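Local coordinates for protein alkylhalidase CmlS (Streptomyces venezuelae, PDB 3I3L) that acts as a flavin-dependent halogenase in chloramphenicol biosynthesis and carries its FAD through a covalent bond to the protein, at residues T474-T479 with G562-Y567; G480-L485 with N506-D511; Q523-L528 with K540-V545; T467-S472 with E572-Q577. All coordinates share one frame; numbering follows the deposited sequence.

Interaction 1 of 4, residues T474-T479 with G562-Y567; sequences TRFKWT and GLLTGY
Thr-474 and Arg-475 both face Tyr-567, a classic beta bulge: Thr-474 N donates to Tyr-567 O at 3.1 Å, and Arg-475 N adds a weak bond to the same oxygen. Arg-475 O takes Tyr-567 N in return, and the Arg-475 guanidinium, salt-bridged to Glu-532, has Lys-477 CE over one face. Phe-476 pairs with Gly-566, which brings no side chain to the ring: Phe-476 CD1 comes within 3.9 Å of Gly-566 CA, while Leu-564 CD1 sits over a face, offset toward the rim. Lys-477 N donates to Thr-565 O at 3.0 Å, nearly straight at 166°, and Lys-477 O is repaid by Thr-565 N. The extended lysine side chain crosses the Tyr-567 phenol at about a right angle, CD 3.5 Å from Tyr-567 CE2, and NZ bonds only weakly to Tyr-567 OH. With CG anti to the backbone N (chi1 -178°), the Trp-478 indole swings beside Leu-563, whose CD2 covers a face as Leu-564 CD2 meets the edge; NE1 is bonded to Lys-482 O. Thr-479 closes the pairing, OG1 donating in the carbonyl plane to Gly-562 O at 2.6 Å. A water joins Lys-477 O, Thr-479 OG1 and Thr-565 OG1. Gly-562 ends helix 551-560 in a Schellman motif, and the chain then enters strand 564-568, the centre of a three-stranded antiparallel sheet with the classic bulge at its edge.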
loop_
_atom_site.group_PDB
_atom_site.type_symbol
_atom_site.label_atom_id
_atom_site.label_comp_id
_atom_site.label_asym_id
_atom_site.label_seq_id
_atom_site.Cartn_x
_atom_site.Cartn_y
_atom_site.Cartn_z
ATOM N N THR A 474 -1.877 -11.138 -33.217
ATOM C CA THR A 474 -1.150 -11.269 -34.457
ATOM C C THR A 474 -0.639 -9.930 -34.927
ATOM O O THR A 474 0.181 -9.868 -35.839
ATOM C CB THR A 474 -2.045 -11.919 -35.547
ATOM O OG1 THR A 474 -3.253 -11.163 -35.687
ATOM C CG2 THR A 474 -2.423 -13.354 -35.141
ATOM N N ARG A 475 -1.132 -8.848 -34.333
ATOM C CA ARG A 475 -0.602 -7.530 -34.667
ATOM C C ARG A 475 -0.524 -6.562 -33.476
ATOM O O ARG A 475 -1.539 -6.337 -32.817
ATOM C CB ARG A 475 -1.460 -6.920 -35.787
ATOM C CG ARG A 475 -1.155 -5.463 -36.088
ATOM C CD ARG A 475 -2.132 -4.938 -37.114
ATOM N NE ARG A 475 -1.865 -3.554 -37.498
ATOM C CZ ARG A 475 -2.754 -2.803 -38.156
ATOM N NH1 ARG A 475 -2.457 -1.542 -38.500
ATOM N NH2 ARG A 475 -3.958 -3.305 -38.463
ATOM N N PHE A 476 0.656 -5.985 -33.221
ATOM C CA PHE A 476 0.799 -4.956 -32.178
ATOM C C PHE A 476 0.959 -3.588 -32.818
ATOM O O PHE A 476 1.660 -3.465 -33.813
ATOM C CB PHE A 476 2.051 -5.182 -31.278
ATOM C CG PHE A 476 1.856 -6.165 -30.153
ATOM C CD1 PHE A 476 0.933 -5.923 -29.156
ATOM C CD2 PHE A 476 2.629 -7.332 -30.082
ATOM C CE1 PHE A 476 0.772 -6.801 -28.088
ATOM C CE2 PHE A 476 2.465 -8.235 -29.044
ATOM C CZ PHE A 476 1.536 -7.964 -28.030
ATOM N N LYS A 477 0.386 -2.556 -32.194
ATOM C CA LYS A 477 0.699 -1.142 -32.513
ATOM C C LYS A 477 1.384 -0.410 -31.343
ATOM O O LYS A 477 1.085 -0.648 -30.140
ATOM C CB LYS A 477 -0.583 -0.393 -32.819
ATOM C CG LYS A 477 -1.372 -0.958 -34.005
ATOM C CD LYS A 477 -2.578 0.014 -34.289
ATOM C CE LYS A 477 -3.363 -0.387 -35.515
ATOM N NZ LYS A 477 -4.763 0.153 -35.417
ATOM N N TRP A 478 2.299 0.472 -31.673
ATOM C CA TRP A 478 2.977 1.271 -30.653
ATOM C C TRP A 478 2.305 2.645 -30.606
ATOM O O TRP A 478 1.787 3.121 -31.626
ATOM C CB TRP A 478 4.445 1.408 -31.012
ATOM C CG TRP A 478 5.322 2.145 -30.072
ATOM C CD1 TRP A 478 5.787 3.426 -30.225
ATOM C CD2 TRP A 478 5.900 1.653 -28.845
ATOM N NE1 TRP A 478 6.596 3.748 -29.164
ATOM C CE2 TRP A 478 6.689 2.678 -28.317
ATOM C CE3 TRP A 478 5.838 0.439 -28.172
ATOM C CZ2 TRP A 478 7.400 2.540 -27.116
ATOM C CZ3 TRP A 478 6.537 0.290 -26.996
ATOM C CH2 TRP A 478 7.321 1.320 -26.479
ATOM N N THR A 479 2.310 3.260 -29.428
ATOM C CA THR A 479 1.670 4.570 -29.227
ATOM C C THR A 479 2.721 5.652 -29.457
ATOM O O THR A 479 3.707 5.749 -28.711
ATOM C CB THR A 479 1.037 4.719 -27.813
ATOM O OG1 THR A 479 0.127 3.630 -27.557
ATOM C CG2 THR A 479 0.257 6.049 -27.694
ATOM N N GLY A 562 -0.359 1.383 -21.761
ATOM C CA GLY A 562 -0.931 1.982 -22.963
ATOM C C GLY A 562 0.084 2.225 -24.078
ATOM O O GLY A 562 -0.234 2.862 -25.071
ATOM N N LEU A 563 1.294 1.703 -23.924
ATOM C CA LEU A 563 2.289 1.726 -24.980
ATOM C C LEU A 563 2.096 0.673 -26.097
ATOM O O LEU A 563 2.448 0.949 -27.219
ATOM C CB LEU A 563 3.712 1.648 -24.399
ATOM C CG LEU A 563 4.197 2.890 -23.661
ATOM C CD1 LEU A 563 5.259 2.580 -22.640
ATOM C CD2 LEU A 563 4.682 3.965 -24.645
ATOM N N LEU A 564 1.583 -0.521 -25.774
ATOM C CA LEU A 564 1.177 -1.503 -26.787
ATOM C C LEU A 564 -0.328 -1.741 -26.826
ATOM O O LEU A 564 -1.007 -1.874 -25.780
ATOM C CB LEU A 564 1.854 -2.882 -26.556
ATOM C CG LEU A 564 3.331 -3.126 -26.809
ATOM C CD1 LEU A 564 3.744 -4.454 -26.270
ATOM C CD2 LEU A 564 3.592 -3.024 -28.306
ATOM N N THR A 565 -0.845 -1.832 -28.053
ATOM C CA THR A 565 -2.206 -2.266 -28.275
ATOM C C THR A 565 -2.193 -3.531 -29.146
ATOM O O THR A 565 -1.544 -3.566 -30.178
ATOM C CB THR A 565 -2.969 -1.220 -29.044
ATOM O OG1 THR A 565 -2.629 0.069 -28.539
ATOM C CG2 THR A 565 -4.478 -1.470 -28.933
ATOM N N GLY A 566 -2.965 -4.526 -28.765
ATOM C CA GLY A 566 -2.959 -5.789 -29.441
ATOM C C GLY A 566 -4.201 -6.054 -30.231
ATOM O O GLY A 566 -5.297 -5.672 -29.833
ATOM N N TYR A 567 -4.031 -6.716 -31.373
ATOM C CA TYR A 567 -5.153 -6.999 -32.225
ATOM C C TYR A 567 -5.167 -8.479 -32.606
ATOM O O TYR A 567 -4.110 -9.073 -32.836
ATOM C CB TYR A 567 -5.094 -6.099 -33.460
ATOM C CG TYR A 567 -5.300 -4.652 -33.140
ATOM C CD1 TYR A 567 -6.590 -4.118 -33.058
ATOM C CD2 TYR A 567 -4.214 -3.815 -32.870
ATOM C CE1 TYR A 567 -6.785 -2.753 -32.763
ATOM C CE2 TYR A 567 -4.400 -2.449 -32.556
ATOM C CZ TYR A 567 -5.681 -1.935 -32.524
ATOM O OH TYR A 567 -5.848 -0.610 -32.224
HETATM O O HOH W 1 -0.556 1.315 -29.329
#

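Interaction 2 of 4, residues G480-L485 with N506-D511; sequences GGKAVL and NGEGLD
An unusual first torsion of Lys-482 (chi1 31°), followed by an extended chain, lays its methylenes across Gly-507, and a bend at chi2 of Glu-508 (77°) turns that carboxylate toward the end of the lysine chain. The receiving surface is a type I beta turn, Asn-506 to Gly-509, closed by Gly-509 N donating to Asn-506 O at 3.2 Å; it lies between strands 498-506 and 511-512 of a small antiparallel sheet. Gly-507 has no side chain to hold the lysine off: Lys-482 CD lies 3.6 Å from Gly-507 CA. The two charged chains cross at about a right angle, and the salt bridge between Lys-482 NZ and Glu-508 OE2 is long, at 3.9 Å, with OE2 closer to Lys-482 CE than to NZ, so on this exposed surface the attraction is probably modest. Nearer the sheet the backbones take over. Asn-506 CA makes a C-H...O contact of 3.5 Å with Lys-482 O, and Gln-526 of helix 519-531 bonds to Gly-481 O and Ala-483 N on either side of Lys-482. Further along, Val-484 places CG2 between its backbone N and carbonyl carbon, and that methyl rests 3.4 Å from Asn-506 O.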
loop_
_atom_site.group_PDB
_atom_site.type_symbol
_atom_site.label_atom_id
_atom_site.label_comp_id
_atom_site.label_asym_id
_atom_site.label_seq_id
_atom_site.Cartn_x
_atom_site.Cartn_y
_atom_site.Cartn_z
ATOM N N GLY A 480 2.511 6.446 -30.512
ATOM C CA GLY A 480 3.534 7.366 -31.024
ATOM C C GLY A 480 4.316 6.695 -32.148
ATOM O O GLY A 480 4.056 5.532 -32.509
ATOM N N GLY A 481 5.285 7.401 -32.710
ATOM C CA GLY A 481 6.084 6.815 -33.811
ATOM C C GLY A 481 7.517 6.542 -33.387
ATOM O O GLY A 481 8.347 6.046 -34.167
ATOM N N LYS A 482 7.824 6.881 -32.145
ATOM C CA LYS A 482 9.160 6.683 -31.643
ATOM C C LYS A 482 9.165 5.808 -30.390
ATOM O O LYS A 482 8.248 5.877 -29.564
ATOM C CB LYS A 482 9.755 8.036 -31.383
ATOM C CG LYS A 482 8.676 9.058 -30.974
ATOM C CD LYS A 482 9.214 10.509 -31.102
ATOM C CE LYS A 482 8.088 11.577 -31.066
ATOM N NZ LYS A 482 8.737 12.955 -31.077
ATOM N N ALA A 483 10.171 4.940 -30.304
ATOM C CA ALA A 483 10.474 4.205 -29.086
ATOM C C ALA A 483 11.789 4.737 -28.541
ATOM O O ALA A 483 12.840 4.657 -29.218
ATOM C CB ALA A 483 10.568 2.660 -29.354
ATOM N N VAL A 484 11.727 5.295 -27.331
ATOM C CA VAL A 484 12.918 5.859 -26.691
ATOM C C VAL A 484 13.231 5.382 -25.266
ATOM O O VAL A 484 12.365 4.900 -24.535
ATOM C CB VAL A 484 12.892 7.399 -26.660
ATOM C CG1 VAL A 484 12.834 7.947 -28.085
ATOM C CG2 VAL A 484 11.722 7.888 -25.800
ATOM N N LEU A 485 14.497 5.535 -24.903
ATOM C CA LEU A 485 14.940 5.330 -23.539
ATOM C C LEU A 485 14.831 6.641 -22.743
ATOM O O LEU A 485 15.242 7.714 -23.207
ATOM C CB LEU A 485 16.367 4.781 -23.526
ATOM C CG LEU A 485 16.462 3.366 -24.082
ATOM C CD1 LEU A 485 17.867 2.843 -23.934
ATOM C CD2 LEU A 485 15.445 2.454 -23.387
ATOM N N ASN A 506 7.661 6.331 -25.051
ATOM C CA ASN A 506 7.498 6.954 -26.363
ATOM C C ASN A 506 8.002 8.428 -26.378
ATOM O O ASN A 506 8.494 8.946 -25.366
ATOM C CB ASN A 506 6.047 6.837 -26.842
ATOM C CG ASN A 506 5.084 7.631 -25.989
ATOM O OD1 ASN A 506 3.866 7.529 -26.141
ATOM N ND2 ASN A 506 5.620 8.398 -25.071
ATOM N N GLY A 507 7.889 9.112 -27.508
ATOM C CA GLY A 507 8.373 10.489 -27.563
ATOM C C GLY A 507 7.612 11.415 -26.622
ATOM O O GLY A 507 8.105 12.465 -26.214
ATOM N N GLU A 508 6.398 11.003 -26.286
ATOM C CA GLU A 508 5.469 11.821 -25.554
ATOM C C GLU A 508 5.458 11.338 -24.098
ATOM O O GLU A 508 4.425 11.329 -23.402
ATOM C CB GLU A 508 4.091 11.742 -26.231
ATOM C CG GLU A 508 4.099 12.281 -27.695
ATOM C CD GLU A 508 4.706 11.303 -28.745
ATOM O OE1 GLU A 508 4.660 10.071 -28.511
ATOM O OE2 GLU A 508 5.219 11.754 -29.812
ATOM N N GLY A 509 6.634 10.890 -23.662
ATOM C CA GLY A 509 6.894 10.671 -22.266
ATOM C C GLY A 509 6.217 9.492 -21.592
ATOM O O GLY A 509 6.675 9.105 -20.512
ATOM N N LEU A 510 5.135 8.930 -22.173
ATOM C CA LEU A 510 4.516 7.676 -21.643
ATOM C C LEU A 510 5.582 6.624 -21.455
ATOM O O LEU A 510 6.453 6.444 -22.319
ATOM C CB LEU A 510 3.487 7.085 -22.584
ATOM C CG LEU A 510 1.999 7.141 -22.308
ATOM C CD1 LEU A 510 1.282 6.228 -23.308
ATOM C CD2 LEU A 510 1.674 6.770 -20.875
ATOM N N ASP A 511 5.526 5.927 -20.327
ATOM C CA ASP A 511 6.555 4.952 -20.069
ATOM C C ASP A 511 6.057 3.717 -19.352
ATOM O O ASP A 511 4.875 3.602 -18.994
ATOM C CB ASP A 511 7.727 5.594 -19.314
ATOM C CG ASP A 511 7.329 6.111 -17.910
ATOM O OD1 ASP A 511 8.177 6.843 -17.336
ATOM O OD2 ASP A 511 6.203 5.829 -17.395
#

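Interaction 3 of 4, residues Q523-L528 with K540-V545; sequences QIFQDL and KRLGAV
Asp-527 OD2 is gripped by both terminal nitrogens of Arg-541, NH2 at 2.9 Å and NH1 at 3.2 Å from that one oxygen. The bond from NH2 is the straighter of the two, 160° at the hydrogen. The oxygen lies almost in the guanidinium plane, but it is approached on its anti side and the two flat groups are turned 50° apart, so this is a forked, end-on grip and not the two-oxygen pairing of parallel planes. Bends at chi2 and chi3 fold the arginine over Ile-524, bringing a guanidinium face above its CB. Helices 519-531 and 535-543 follow each other in the chain and pack here as a helix pair, with helix 551-560 next, ahead of strand 564-568. Beneath the charged clasp the interface turns apolar. The Ile-524 and Arg-541 side chains run antiparallel, Ile-524 CG2 and CD1 against Arg-541 CB, and Ile-524 CD1 reaches the second helix's backbone, 3.3 Å from Arg-541 O. That same methyl lies 4.0 Å from Val-545 CG1 and 4.2 Å from Leu-542 CD2. Phe-525 CZ approaches Leu-542 CD2 obliquely at 4.3 Å, and the middle of its ring face is occupied by CG2 of Ile-524.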
loop_
_atom_site.group_PDB
_atom_site.type_symbol
_atom_site.label_atom_id
_atom_site.label_comp_id
_atom_site.label_asym_id
_atom_site.label_seq_id
_atom_site.Cartn_x
_atom_site.Cartn_y
_atom_site.Cartn_z
ATOM N N GLN A 523 15.390 -0.923 -29.790
ATOM C CA GLN A 523 15.326 -1.222 -31.211
ATOM C C GLN A 523 14.195 -2.164 -31.528
ATOM O O GLN A 523 13.433 -1.934 -32.480
ATOM C CB GLN A 523 16.631 -1.819 -31.684
ATOM C CG GLN A 523 17.651 -0.754 -31.977
ATOM C CD GLN A 523 17.408 -0.121 -33.333
ATOM O OE1 GLN A 523 16.346 -0.320 -33.967
ATOM N NE2 GLN A 523 18.387 0.649 -33.792
ATOM N N ILE A 524 14.059 -3.197 -30.706
ATOM C CA ILE A 524 12.914 -4.063 -30.812
ATOM C C ILE A 524 11.627 -3.259 -31.001
ATOM O O ILE A 524 10.848 -3.535 -31.921
ATOM C CB ILE A 524 12.766 -5.002 -29.602
ATOM C CG1 ILE A 524 14.032 -5.877 -29.475
ATOM C CG2 ILE A 524 11.452 -5.794 -29.723
ATOM C CD1 ILE A 524 14.000 -6.932 -28.373
ATOM N N PHE A 525 11.430 -2.239 -30.172
ATOM C CA PHE A 525 10.131 -1.576 -30.115
ATOM C C PHE A 525 9.923 -0.538 -31.195
ATOM O O PHE A 525 8.787 -0.275 -31.590
ATOM C CB PHE A 525 9.819 -1.071 -28.697
ATOM C CG PHE A 525 9.648 -2.201 -27.711
ATOM C CD1 PHE A 525 8.435 -2.877 -27.609
ATOM C CD2 PHE A 525 10.726 -2.642 -26.947
ATOM C CE1 PHE A 525 8.280 -3.984 -26.731
ATOM C CE2 PHE A 525 10.582 -3.711 -26.081
ATOM C CZ PHE A 525 9.355 -4.394 -25.977
ATOM N N GLN A 526 11.019 0.026 -31.677
ATOM C CA GLN A 526 11.030 0.870 -32.863
ATOM C C GLN A 526 10.613 0.057 -34.118
ATOM O O GLN A 526 9.802 0.488 -34.920
ATOM C CB GLN A 526 12.444 1.422 -33.070
ATOM C CG GLN A 526 12.498 2.464 -34.185
ATOM C CD GLN A 526 11.564 3.585 -33.864
ATOM O OE1 GLN A 526 11.641 4.185 -32.773
ATOM N NE2 GLN A 526 10.654 3.890 -34.786
ATOM N N ASP A 527 11.167 -1.140 -34.241
ATOM C CA ASP A 527 10.814 -2.068 -35.314
ATOM C C ASP A 527 9.349 -2.421 -35.195
ATOM O O ASP A 527 8.609 -2.402 -36.194
ATOM C CB ASP A 527 11.665 -3.343 -35.243
ATOM C CG ASP A 527 13.146 -3.104 -35.572
ATOM O OD1 ASP A 527 13.485 -2.088 -36.211
ATOM O OD2 ASP A 527 13.987 -3.952 -35.207
ATOM N N LEU A 528 8.906 -2.689 -33.968
ATOM C CA LEU A 528 7.490 -2.945 -33.733
ATOM C C LEU A 528 6.621 -1.756 -34.205
ATOM O O LEU A 528 5.584 -1.947 -34.839
ATOM C CB LEU A 528 7.218 -3.296 -32.260
ATOM C CG LEU A 528 5.819 -3.761 -31.917
ATOM C CD1 LEU A 528 5.855 -4.699 -30.673
ATOM C CD2 LEU A 528 4.808 -2.598 -31.690
ATOM N N LYS A 540 10.117 -13.657 -29.311
ATOM C CA LYS A 540 11.377 -14.130 -29.870
ATOM C C LYS A 540 12.484 -13.081 -29.826
ATOM O O LYS A 540 13.611 -13.371 -29.454
ATOM C CB LYS A 540 11.167 -14.696 -31.292
ATOM C CG LYS A 540 12.424 -14.583 -32.206
ATOM C CD LYS A 540 12.615 -15.802 -33.144
ATOM C CE LYS A 540 13.579 -15.446 -34.348
ATOM N NZ LYS A 540 13.158 -14.203 -35.145
ATOM N N ARG A 541 12.155 -11.867 -30.235
ATOM C CA ARG A 541 13.097 -10.784 -30.218
ATOM C C ARG A 541 13.572 -10.475 -28.790
ATOM O O ARG A 541 14.736 -10.148 -28.570
ATOM C CB ARG A 541 12.436 -9.535 -30.791
ATOM C CG ARG A 541 12.187 -9.579 -32.276
ATOM C CD ARG A 541 13.467 -9.412 -33.076
ATOM N NE ARG A 541 14.187 -8.151 -32.842
ATOM C CZ ARG A 541 14.016 -7.019 -33.546
ATOM N NH1 ARG A 541 13.110 -6.921 -34.502
ATOM N NH2 ARG A 541 14.721 -5.957 -33.275
ATOM N N LEU A 542 12.660 -10.549 -27.826
ATOM C CA LEU A 542 13.044 -10.336 -26.435
ATOM C C LEU A 542 14.003 -11.441 -25.975
ATOM O O LEU A 542 15.073 -11.155 -25.447
ATOM C CB LEU A 542 11.817 -10.245 -25.517
ATOM C CG LEU A 542 10.972 -8.955 -25.616
ATOM C CD1 LEU A 542 9.594 -9.083 -24.987
ATOM C CD2 LEU A 542 11.710 -7.811 -25.006
ATOM N N GLY A 543 13.619 -12.700 -26.198
ATOM C CA GLY A 543 14.463 -13.836 -25.840
ATOM C C GLY A 543 15.857 -13.668 -26.421
ATOM O O GLY A 543 16.863 -13.909 -25.766
ATOM N N ALA A 544 15.904 -13.209 -27.654
ATOM C CA ALA A 544 17.156 -13.029 -28.359
ATOM C C ALA A 544 18.095 -12.032 -27.688
ATOM O O ALA A 544 19.303 -11.968 -28.001
ATOM C CB ALA A 544 16.873 -12.594 -29.824
ATOM N N VAL A 545 17.562 -11.230 -26.785
ATOM C CA VAL A 545 18.411 -10.224 -26.152
ATOM C C VAL A 545 18.555 -10.441 -24.632
ATOM O O VAL A 545 18.857 -9.510 -23.878
ATOM C CB VAL A 545 17.954 -8.791 -26.536
ATOM C CG1 VAL A 545 16.659 -8.393 -25.790
ATOM C CG2 VAL A 545 19.080 -7.819 -26.321
#

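Interaction 4 of 4, residues T467-S472 with E572-Q577; sequences TKRLNS and EKVFVQ
Val-574 is driven into the last turn of helix 456-471, and its two methyls divide the close part of this contact. CG1, anti to the backbone N (chi1 171°), faces Arg-469, 3.6 Å from Arg-469 O and 3.8 Å from Arg-469 CB; CG2 meets Ser-472 OG at 3.6 Å. That hydroxyl is already committed to its own helix, donating to Arg-469 O at 2.7 Å, so toward the valine it offers only van der Waals contact. Val-576 packs less closely, with CG2 4.1 Å from Arg-469 CB and 4.4 Å from Leu-470 CD2; helix 551-560 lies against it through Val-556 and Met-559. The loose side is at Phe-575, whose side chain starts away from the helix and is exposed. There the arginine chain runs extended from CG to NE past the Phe-575 backbone, and NE is held by a salt bridge to Asp-465 one turn earlier. The segment 572-577, which enters the three-stranded sheet through Val-574 and its backbone bond to Gly-566, meets the helix mainly through methyls and the aliphatic part of an arginine, consistent with a junction made largely by apolar fit, with the arginine's charge met by Asp-465 within its own helix.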
loop_
_atom_site.group_PDB
_atom_site.type_symbol
_atom_site.label_atom_id
_atom_site.label_comp_id
_atom_site.label_asym_id
_atom_site.label_seq_id
_atom_site.Cartn_x
_atom_site.Cartn_y
_atom_site.Cartn_z
ATOM N N THR A 467 -2.717 -16.408 -21.245
ATOM C CA THR A 467 -1.867 -17.063 -22.263
ATOM C C THR A 467 -2.565 -17.139 -23.602
ATOM O O THR A 467 -1.973 -16.886 -24.631
ATOM C CB THR A 467 -1.465 -18.492 -21.811
ATOM O OG1 THR A 467 -0.539 -18.412 -20.713
ATOM C CG2 THR A 467 -0.825 -19.270 -22.966
ATOM N N LYS A 468 -3.833 -17.518 -23.571
ATOM C CA LYS A 468 -4.683 -17.528 -24.743
ATOM C C LYS A 468 -4.831 -16.150 -25.407
ATOM O O LYS A 468 -4.901 -16.065 -26.638
ATOM C CB LYS A 468 -6.057 -18.119 -24.392
ATOM C CG LYS A 468 -7.141 -17.852 -25.419
ATOM C CD LYS A 468 -7.959 -19.088 -25.774
ATOM C CE LYS A 468 -7.474 -19.649 -27.141
ATOM N NZ LYS A 468 -8.185 -20.861 -27.670
ATOM N N ARG A 469 -4.889 -15.081 -24.626
ATOM C CA ARG A 469 -5.125 -13.751 -25.216
ATOM C C ARG A 469 -3.857 -13.259 -25.903
ATOM O O ARG A 469 -3.892 -12.809 -27.061
ATOM C CB ARG A 469 -5.619 -12.744 -24.195
ATOM C CG ARG A 469 -7.049 -12.906 -23.782
ATOM C CD ARG A 469 -7.215 -12.219 -22.428
ATOM N NE ARG A 469 -8.591 -12.226 -21.938
ATOM C CZ ARG A 469 -9.487 -11.272 -22.190
ATOM N NH1 ARG A 469 -9.174 -10.202 -22.937
ATOM N NH2 ARG A 469 -10.717 -11.387 -21.697
ATOM N N LEU A 470 -2.730 -13.384 -25.211
ATOM C CA LEU A 470 -1.457 -12.964 -25.759
ATOM C C LEU A 470 -1.192 -13.717 -27.077
ATOM O O LEU A 470 -0.722 -13.123 -28.069
ATOM C CB LEU A 470 -0.326 -13.212 -24.759
ATOM C CG LEU A 470 -0.260 -12.254 -23.554
ATOM C CD1 LEU A 470 0.635 -12.758 -22.501
ATOM C CD2 LEU A 470 0.252 -10.870 -24.010
ATOM N N ASN A 471 -1.505 -15.018 -27.096
ATOM C CA ASN A 471 -1.211 -15.853 -28.280
ATOM C C ASN A 471 -2.059 -15.455 -29.465
ATOM O O ASN A 471 -1.618 -15.614 -30.606
ATOM C CB ASN A 471 -1.338 -17.373 -27.978
ATOM C CG ASN A 471 -0.160 -17.920 -27.150
ATOM O OD1 ASN A 471 -0.279 -18.943 -26.481
ATOM N ND2 ASN A 471 0.972 -17.233 -27.193
ATOM N N SER A 472 -3.240 -14.892 -29.192
ATOM C CA SER A 472 -4.156 -14.507 -30.251
ATOM C C SER A 472 -3.751 -13.193 -30.908
ATOM O O SER A 472 -4.409 -12.749 -31.847
ATOM C CB SER A 472 -5.593 -14.370 -29.735
ATOM O OG SER A 472 -5.711 -13.179 -28.995
ATOM N N GLU A 572 -9.926 -7.418 -34.059
ATOM C CA GLU A 572 -10.483 -6.865 -32.837
ATOM C C GLU A 572 -9.372 -6.672 -31.799
ATOM O O GLU A 572 -8.435 -7.470 -31.706
ATOM C CB GLU A 572 -11.604 -7.747 -32.276
ATOM C CG GLU A 572 -12.840 -7.820 -33.158
ATOM C CD GLU A 572 -13.646 -6.520 -33.177
ATOM O OE1 GLU A 572 -14.008 -6.032 -32.093
ATOM O OE2 GLU A 572 -13.918 -5.979 -34.275
ATOM N N LYS A 573 -9.499 -5.609 -31.021
ATOM C CA LYS A 573 -8.542 -5.299 -29.974
ATOM C C LYS A 573 -8.508 -6.433 -28.948
ATOM O O LYS A 573 -9.536 -7.068 -28.705
ATOM C CB LYS A 573 -8.943 -3.995 -29.305
ATOM C CG LYS A 573 -7.813 -3.311 -28.548
ATOM C CD LYS A 573 -8.235 -1.897 -28.106
ATOM C CE LYS A 573 -8.753 -1.037 -29.296
ATOM N NZ LYS A 573 -9.298 0.295 -28.781
ATOM N N VAL A 574 -7.335 -6.705 -28.384
ATOM C CA VAL A 574 -7.224 -7.752 -27.362
ATOM C C VAL A 574 -6.804 -7.123 -26.016
ATOM O O VAL A 574 -5.710 -6.570 -25.893
ATOM C CB VAL A 574 -6.287 -8.909 -27.789
ATOM C CG1 VAL A 574 -6.013 -9.878 -26.609
ATOM C CG2 VAL A 574 -6.880 -9.723 -29.004
ATOM N N PHE A 575 -7.698 -7.185 -25.024
ATOM C CA PHE A 575 -7.424 -6.550 -23.716
ATOM C C PHE A 575 -6.726 -7.468 -22.725
ATOM O O PHE A 575 -7.215 -8.549 -22.417
ATOM C CB PHE A 575 -8.686 -5.940 -23.103
ATOM C CG PHE A 575 -9.398 -4.983 -24.035
ATOM C CD1 PHE A 575 -8.856 -3.714 -24.315
ATOM C CD2 PHE A 575 -10.599 -5.359 -24.664
ATOM C CE1 PHE A 575 -9.515 -2.830 -25.198
ATOM C CE2 PHE A 575 -11.261 -4.479 -25.562
ATOM C CZ PHE A 575 -10.719 -3.223 -25.816
ATOM N N VAL A 576 -5.566 -7.022 -22.256
ATOM C CA VAL A 576 -4.785 -7.759 -21.285
ATOM C C VAL A 576 -4.502 -6.860 -20.055
ATOM O O VAL A 576 -4.140 -5.675 -20.184
ATOM C CB VAL A 576 -3.459 -8.209 -21.920
ATOM C CG1 VAL A 576 -2.462 -8.635 -20.913
ATOM C CG2 VAL A 576 -3.696 -9.330 -22.975
ATOM N N GLN A 577 -4.696 -7.437 -18.873
ATOM C CA GLN A 577 -4.121 -6.912 -17.620
ATOM C C GLN A 577 -3.757 -8.078 -16.691
ATOM O O GLN A 577 -4.577 -8.977 -16.448
ATOM C CB GLN A 577 -5.053 -5.900 -16.912
ATOM C CG GLN A 577 -6.424 -6.437 -16.477
ATOM C CD GLN A 577 -7.427 -5.295 -16.260
ATOM O OE1 GLN A 577 -7.039 -4.130 -16.039
ATOM N NE2 GLN A 577 -8.721 -5.615 -16.330
#

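All four contacts lie in the C-terminal domain, on one side of the chain's centre and away from the annotated FAD sites. Along the chain, interaction 4 encloses interaction 1, which in turn encloses interactions 2 and 3 in series. Interactions 1 and 4 have centres about 11 Å apart and share the three-stranded sheet, strand 564-568 lying between 473-478 and 573-574. Interaction 3 sits about 14 Å from interaction 1, centre to centre, its Leu-528 packing on Phe-476 and Leu-564. Interactions 2 and 3 have centres about 16 Å apart and meet where Ala-483 packs on Phe-525, whereas interactions 2 and 4 do not touch. Helices and two small sheets thus form one compact unit around interaction 1.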